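Local structure of restriction endonuclease AspBHI (Azoarcus sp., 4OC8) at residues R222-Q227 with T336-R341; F300-K305 with V332-S337. The protein is a DNA modification-dependent restriction endonuclease that probably binds DNA through an N-terminal domain of the PUA clan and cuts it with a PDDEXK-type nuclease domain. One frame throughout, in Å; residues are numbered along the deposited sequence.

Contact 1. Residues R222-Q227 with T336-R341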
loop_
_atom_site.group_PDB
_atom_site.type_symbol
_atom_site.label_atom_id
_atom_site.label_comp_id
_atom_site.label_asym_id
_atom_site.label_seq_id
_atom_site.Cartn_x
_atom_site.Cartn_y
_atom_site.Cartn_z
ATOM N N ARG A 222 19.423 -1.316 -10.830
ATOM C CA ARG A 222 20.422 -1.877 -9.931
ATOM C C ARG A 222 21.425 -2.750 -10.674
ATOM O O ARG A 222 21.131 -3.288 -11.741
ATOM C CB ARG A 222 19.756 -2.678 -8.809
ATOM C CG ARG A 222 19.251 -1.844 -7.645
ATOM C CD ARG A 222 18.692 -2.729 -6.546
ATOM N NE ARG A 222 17.410 -3.322 -6.921
ATOM C CZ ARG A 222 16.780 -4.251 -6.209
ATOM N NH1 ARG A 222 17.319 -4.703 -5.085
ATOM N NH2 ARG A 222 15.615 -4.732 -6.622
ATOM N N SER A 223 22.616 -2.879 -10.100
ATOM C CA SER A 223 23.640 -3.748 -10.658
ATOM C C SER A 223 23.514 -5.145 -10.062
ATOM O O SER A 223 22.640 -5.403 -9.236
ATOM C CB SER A 223 25.031 -3.188 -10.366
ATOM O OG SER A 223 25.297 -3.191 -8.974
ATOM N N LYS A 224 24.396 -6.041 -10.485
ATOM C CA LYS A 224 24.403 -7.400 -9.974
ATOM C C LYS A 224 24.776 -7.400 -8.493
ATOM O O LYS A 224 24.135 -8.065 -7.676
ATOM C CB LYS A 224 25.388 -8.249 -10.783
ATOM C CG LYS A 224 25.425 -9.728 -10.432
ATOM C CD LYS A 224 26.476 -10.437 -11.275
ATOM C CE LYS A 224 26.867 -11.787 -10.696
ATOM N NZ LYS A 224 28.129 -12.288 -11.317
ATOM N N ALA A 225 25.803 -6.631 -8.151
ATOM C CA ALA A 225 26.322 -6.610 -6.788
ATOM C C ALA A 225 25.291 -6.101 -5.794
ATOM O O ALA A 225 25.228 -6.564 -4.654
ATOM C CB ALA A 225 27.579 -5.766 -6.722
ATOM N N GLU A 226 24.485 -5.142 -6.234
ATOM C CA GLU A 226 23.492 -4.520 -5.370
ATOM C C GLU A 226 22.331 -5.463 -5.058
ATOM O O GLU A 226 21.759 -5.415 -3.967
ATOM C CB GLU A 226 22.977 -3.223 -6.001
ATOM C CG GLU A 226 24.019 -2.112 -6.061
ATOM C CD GLU A 226 23.563 -0.916 -6.878
ATOM O OE1 GLU A 226 22.659 -1.076 -7.726
ATOM O OE2 GLU A 226 24.112 0.187 -6.675
ATOM N N GLN A 227 21.995 -6.320 -6.017
ATOM C CA GLN A 227 20.861 -7.229 -5.869
ATOM C C GLN A 227 21.228 -8.487 -5.085
ATOM O O GLN A 227 20.368 -9.106 -4.458
ATOM C CB GLN A 227 20.294 -7.606 -7.239
ATOM C CG GLN A 227 19.763 -6.423 -8.030
ATOM C CD GLN A 227 19.440 -6.777 -9.470
ATOM O OE1 GLN A 227 18.688 -7.711 -9.738
ATOM N NE2 GLN A 227 20.018 -6.035 -10.405
ATOM N N THR A 336 15.749 -15.655 -5.758
ATOM C CA THR A 336 16.934 -15.861 -4.933
ATOM C C THR A 336 18.207 -15.498 -5.700
ATOM O O THR A 336 19.315 -15.751 -5.236
ATOM C CB THR A 336 17.026 -17.313 -4.428
ATOM O OG1 THR A 336 16.651 -18.216 -5.480
ATOM C CG2 THR A 336 16.100 -17.516 -3.242
ATOM N N SER A 337 18.037 -14.905 -6.876
ATOM C CA SER A 337 19.163 -14.432 -7.666
ATOM C C SER A 337 18.965 -12.965 -8.020
ATOM O O SER A 337 18.246 -12.249 -7.328
ATOM C CB SER A 337 19.287 -15.259 -8.940
ATOM O OG SER A 337 20.284 -14.737 -9.794
ATOM N N TYR A 338 19.602 -12.524 -9.100
ATOM C CA TYR A 338 19.479 -11.142 -9.552
ATOM C C TYR A 338 18.832 -11.055 -10.933
ATOM O O TYR A 338 18.784 -12.038 -11.672
ATOM C CB TYR A 338 20.850 -10.474 -9.590
ATOM C CG TYR A 338 21.688 -10.854 -10.796
ATOM C CD1 TYR A 338 22.298 -12.101 -10.879
ATOM C CD2 TYR A 338 21.878 -9.962 -11.844
ATOM C CE1 TYR A 338 23.065 -12.452 -11.976
ATOM C CE2 TYR A 338 22.644 -10.303 -12.941
ATOM C CZ TYR A 338 23.238 -11.546 -13.003
ATOM O OH TYR A 338 23.997 -11.884 -14.102
ATOM N N VAL A 339 18.327 -9.872 -11.268
ATOM C CA VAL A 339 17.782 -9.600 -12.592
ATOM C C VAL A 339 18.830 -8.872 -13.433
ATOM O O VAL A 339 19.374 -7.856 -12.998
ATOM C CB VAL A 339 16.525 -8.725 -12.499
ATOM C CG1 VAL A 339 15.984 -8.425 -13.884
ATOM C CG2 VAL A 339 15.474 -9.405 -11.646
ATOM N N ASP A 340 19.111 -9.382 -14.632
ATOM C CA ASP A 340 20.187 -8.820 -15.455
ATOM C C ASP A 340 19.893 -7.414 -15.971
ATOM O O ASP A 340 18.775 -6.915 -15.836
ATOM C CB ASP A 340 20.593 -9.759 -16.607
ATOM C CG ASP A 340 19.543 -9.859 -17.719
ATOM O OD1 ASP A 340 18.623 -9.015 -17.806
ATOM O OD2 ASP A 340 19.654 -10.799 -18.535
ATOM N N ARG A 341 20.903 -6.805 -16.588
ATOM C CA ARG A 341 20.815 -5.434 -17.085
ATOM C C ARG A 341 19.672 -5.225 -18.080
ATOM O O ARG A 341 18.846 -4.337 -17.893
ATOM C CB ARG A 341 22.154 -5.002 -17.696
ATOM C CG ARG A 341 22.220 -3.539 -18.128
ATOM C CD ARG A 341 21.850 -2.596 -16.991
ATOM N NE ARG A 341 22.765 -2.702 -15.857
ATOM C CZ ARG A 341 23.764 -1.857 -15.618
ATOM N NH1 ARG A 341 23.978 -0.834 -16.435
ATOM N NH2 ARG A 341 24.545 -2.033 -14.558
#
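The carboxamide of Gln227 lies against the backbone of Val339 and grips it at both polar atoms. Gln227 OE1 accepts from Val339 N at 2.7 Å in a fairly straight bond, while Gln227 NE2 gives a hydrogen to Val339 O at 3.2 Å, meeting that oxygen in its carbonyl plane. With both bonds made to one residue, the amide's rotation is fixed. The donor hydrogens of NE2 are also drawn back to their own segment, by weak bonds to Arg222 O and Ser223 O. An extended side chain, with CG anti to the carbonyl carbon (chi1 -62°), carries the amide across to Val339, and on the way Gln227 CB packs on Tyr338 CB at 3.7 Å. This is the close-fitting, buried part.

Toward solvent the fit changes to hydrocarbon on ring. Lys224 CG sits almost exactly over the centre of the Tyr338 ring, 3.6 Å from its centroid, a CH-pi contact; Lys224 CD runs on to within 3.8 Å of Tyr338 CZ. Looser still is Arg341, whose NH2 comes no nearer than 4.4 Å to Ser223 CA.

Gln227 CG lies over one face of the Arg222 guanidinium, toward its rim; that group is held in turn by a salt bridge to Asp361 and a hydrogen bond to the Tyr344 hydroxyl. Ser223 and Glu226 close a capping box: Ser223 N gives a hydrogen to Glu226 OE1 at 3.0 Å, and Ser223 OG accepts a weak hydrogen bond from Glu226 N. Asp340 likewise N-caps helix 341-349 through Ala343 N. Both segments thus lead into a capped helix start, the short helix docking through the paired hydrogen bonds of a glutamine carboxamide to one backbone residue of the strand-to-helix loop after strand 330-335 in the PDDEXK-family nuclease domain.

Contact 2. Residues F300-K305 with V332-S337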
loop_
_atom_site.group_PDB
_atom_site.type_symbol
_atom_site.label_atom_id
_atom_site.label_comp_id
_atom_site.label_asym_id
_atom_site.label_seq_id
_atom_site.Cartn_x
_atom_site.Cartn_y
_atom_site.Cartn_z
ATOM N N PHE A 300 -2.630 -8.510 -7.904
ATOM C CA PHE A 300 -1.299 -8.588 -8.497
ATOM C C PHE A 300 -0.930 -10.007 -8.891
ATOM O O PHE A 300 -1.451 -10.965 -8.336
ATOM C CB PHE A 300 -0.231 -8.005 -7.568
ATOM C CG PHE A 300 -0.097 -8.729 -6.261
ATOM C CD1 PHE A 300 -0.926 -8.421 -5.192
ATOM C CD2 PHE A 300 0.865 -9.706 -6.093
ATOM C CE1 PHE A 300 -0.804 -9.082 -3.982
ATOM C CE2 PHE A 300 0.993 -10.373 -4.884
ATOM C CZ PHE A 300 0.158 -10.058 -3.828
ATOM N N ALA A 301 -0.029 -10.137 -9.857
ATOM C CA ALA A 301 0.452 -11.454 -10.258
ATOM C C ALA A 301 1.801 -11.730 -9.612
ATOM O O ALA A 301 2.665 -10.863 -9.582
ATOM C CB ALA A 301 0.556 -11.549 -11.771
ATOM N N LEU A 302 1.975 -12.938 -9.094
ATOM C CA LEU A 302 3.221 -13.331 -8.451
ATOM C C LEU A 302 4.048 -14.227 -9.373
ATOM O O LEU A 302 3.506 -15.083 -10.073
ATOM C CB LEU A 302 2.927 -14.050 -7.135
ATOM C CG LEU A 302 4.122 -14.502 -6.297
ATOM C CD1 LEU A 302 4.987 -13.319 -5.916
ATOM C CD2 LEU A 302 3.657 -15.243 -5.053
ATOM N N GLU A 303 5.358 -14.015 -9.382
ATOM C CA GLU A 303 6.269 -14.852 -10.150
ATOM C C GLU A 303 7.481 -15.133 -9.284
ATOM O O GLU A 303 8.120 -14.209 -8.789
ATOM C CB GLU A 303 6.697 -14.158 -11.445
ATOM C CG GLU A 303 7.680 -14.962 -12.289
ATOM C CD GLU A 303 7.021 -16.093 -13.074
ATOM O OE1 GLU A 303 5.896 -15.897 -13.585
ATOM O OE2 GLU A 303 7.631 -17.179 -13.183
ATOM N N ALA A 304 7.790 -16.407 -9.085
ATOM C CA ALA A 304 8.884 -16.778 -8.196
ATOM C C ALA A 304 9.919 -17.625 -8.915
ATOM O O ALA A 304 9.621 -18.717 -9.396
ATOM C CB ALA A 304 8.353 -17.502 -6.983
ATOM N N LYS A 305 11.141 -17.113 -8.984
ATOM C CA LYS A 305 12.215 -17.800 -9.682
ATOM C C LYS A 305 13.325 -18.195 -8.721
ATOM O O LYS A 305 14.126 -17.360 -8.315
ATOM C CB LYS A 305 12.776 -16.922 -10.805
ATOM C CG LYS A 305 11.745 -16.496 -11.846
ATOM C CD LYS A 305 11.035 -17.693 -12.473
ATOM C CE LYS A 305 11.992 -18.585 -13.244
ATOM N NZ LYS A 305 11.275 -19.712 -13.905
ATOM N N VAL A 332 4.596 -8.915 -8.802
ATOM C CA VAL A 332 5.756 -9.061 -7.930
ATOM C C VAL A 332 6.611 -10.220 -8.424
ATOM O O VAL A 332 6.099 -11.300 -8.713
ATOM C CB VAL A 332 5.356 -9.352 -6.462
ATOM C CG1 VAL A 332 6.573 -9.266 -5.554
ATOM C CG2 VAL A 332 4.282 -8.400 -5.989
ATOM N N LEU A 333 7.914 -9.990 -8.528
ATOM C CA LEU A 333 8.846 -11.030 -8.928
ATOM C C LEU A 333 9.836 -11.275 -7.815
ATOM O O LEU A 333 10.692 -10.436 -7.547
ATOM C CB LEU A 333 9.593 -10.639 -10.202
ATOM C CG LEU A 333 10.668 -11.631 -10.652
ATOM C CD1 LEU A 333 10.419 -12.070 -12.080
ATOM C CD2 LEU A 333 12.058 -11.034 -10.516
ATOM N N VAL A 334 9.718 -12.425 -7.164
ATOM C CA VAL A 334 10.651 -12.804 -6.112
ATOM C C VAL A 334 11.692 -13.768 -6.672
ATOM O O VAL A 334 11.353 -14.717 -7.370
ATOM C CB VAL A 334 9.916 -13.453 -4.927
ATOM C CG1 VAL A 334 10.904 -13.882 -3.853
ATOM C CG2 VAL A 334 8.884 -12.491 -4.362
ATOM N N THR A 335 12.960 -13.514 -6.382
ATOM C CA THR A 335 14.023 -14.379 -6.868
ATOM C C THR A 335 15.187 -14.458 -5.890
ATOM O O THR A 335 15.567 -13.460 -5.273
ATOM C CB THR A 335 14.557 -13.915 -8.235
ATOM O OG1 THR A 335 15.756 -14.637 -8.545
ATOM C CG2 THR A 335 14.862 -12.427 -8.210
ATOM N N THR A 336 15.749 -15.655 -5.758
ATOM C CA THR A 336 16.934 -15.861 -4.933
ATOM C C THR A 336 18.207 -15.498 -5.700
ATOM O O THR A 336 19.315 -15.751 -5.236
ATOM C CB THR A 336 17.026 -17.313 -4.428
ATOM O OG1 THR A 336 16.651 -18.216 -5.480
ATOM C CG2 THR A 336 16.100 -17.516 -3.242
ATOM N N SER A 337 18.037 -14.905 -6.876
ATOM C CA SER A 337 19.163 -14.432 -7.666
ATOM C C SER A 337 18.965 -12.965 -8.020
ATOM O O SER A 337 18.246 -12.249 -7.328
ATOM C CB SER A 337 19.287 -15.259 -8.940
ATOM O OG SER A 337 20.284 -14.737 -9.794
#
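The backbone of Val332 is held between Ala301 and Glu303 of the adjacent strand: Val332 N gives to Ala301 O at 2.9 Å, and Val332 O takes the hydrogen of Glu303 N. Strands 294-305 and 330-335 run parallel here, and the pattern repeats two residues on, where Val334 N binds Glu303 O and Lys305 N binds Val334 O, the last bond again 2.9 Å. At the end of strand 330-335 a side chain joins in, since Thr335 OG1 donates to Lys305 O at 3.2 Å. The same OG1 accepts from Ser337 N at 2.8 Å, an ST turn that helps lead the chain off the sheet.

Next come the side chains. Val332 CG2 meets Phe300 CD2 at 3.7 Å, and Leu302 CD1 leans over to Val332 CB at 4.0 Å; helix 251-263 covers this face through Thr260, Phe252 and Ala256. On the face of Glu303 and Leu333, Glu303 CG touches Leu333 CD1 at 4.0 Å, after which a bend at chi2 (77°) turns the carboxylate away toward helix 315-324, the crossover helix of this beta-alpha-beta unit. There Arg320 and Arg324 both form salt bridges to Glu303 OE1, adding to the packing of Leu321 on this face. Glu303 and Lys305, side by side on it, are consistent with the E-x-K part of the PDDEXK motif.

Both contacts draw on the chain leaving strand 330-335 and share Thr336 and Ser337, yet their settings differ. Contact 2 is buried in the central sheet of the nuclease domain, between helices 251-263 and 315-324, where a regular run of parallel-strand backbone bonds does the joining. Contact 1, about 14 Å away between centres, is only partly buried; without paired strands, it relies on one side-chain amide and a lysine laid on a tyrosine ring, and brings in a short helix 109 residues earlier in the sequence. The two touch directly where Val339 CG2 packs on Leu333 CD2 at 3.9 Å, so the loop of contact 1 rests on the sheet of contact 2.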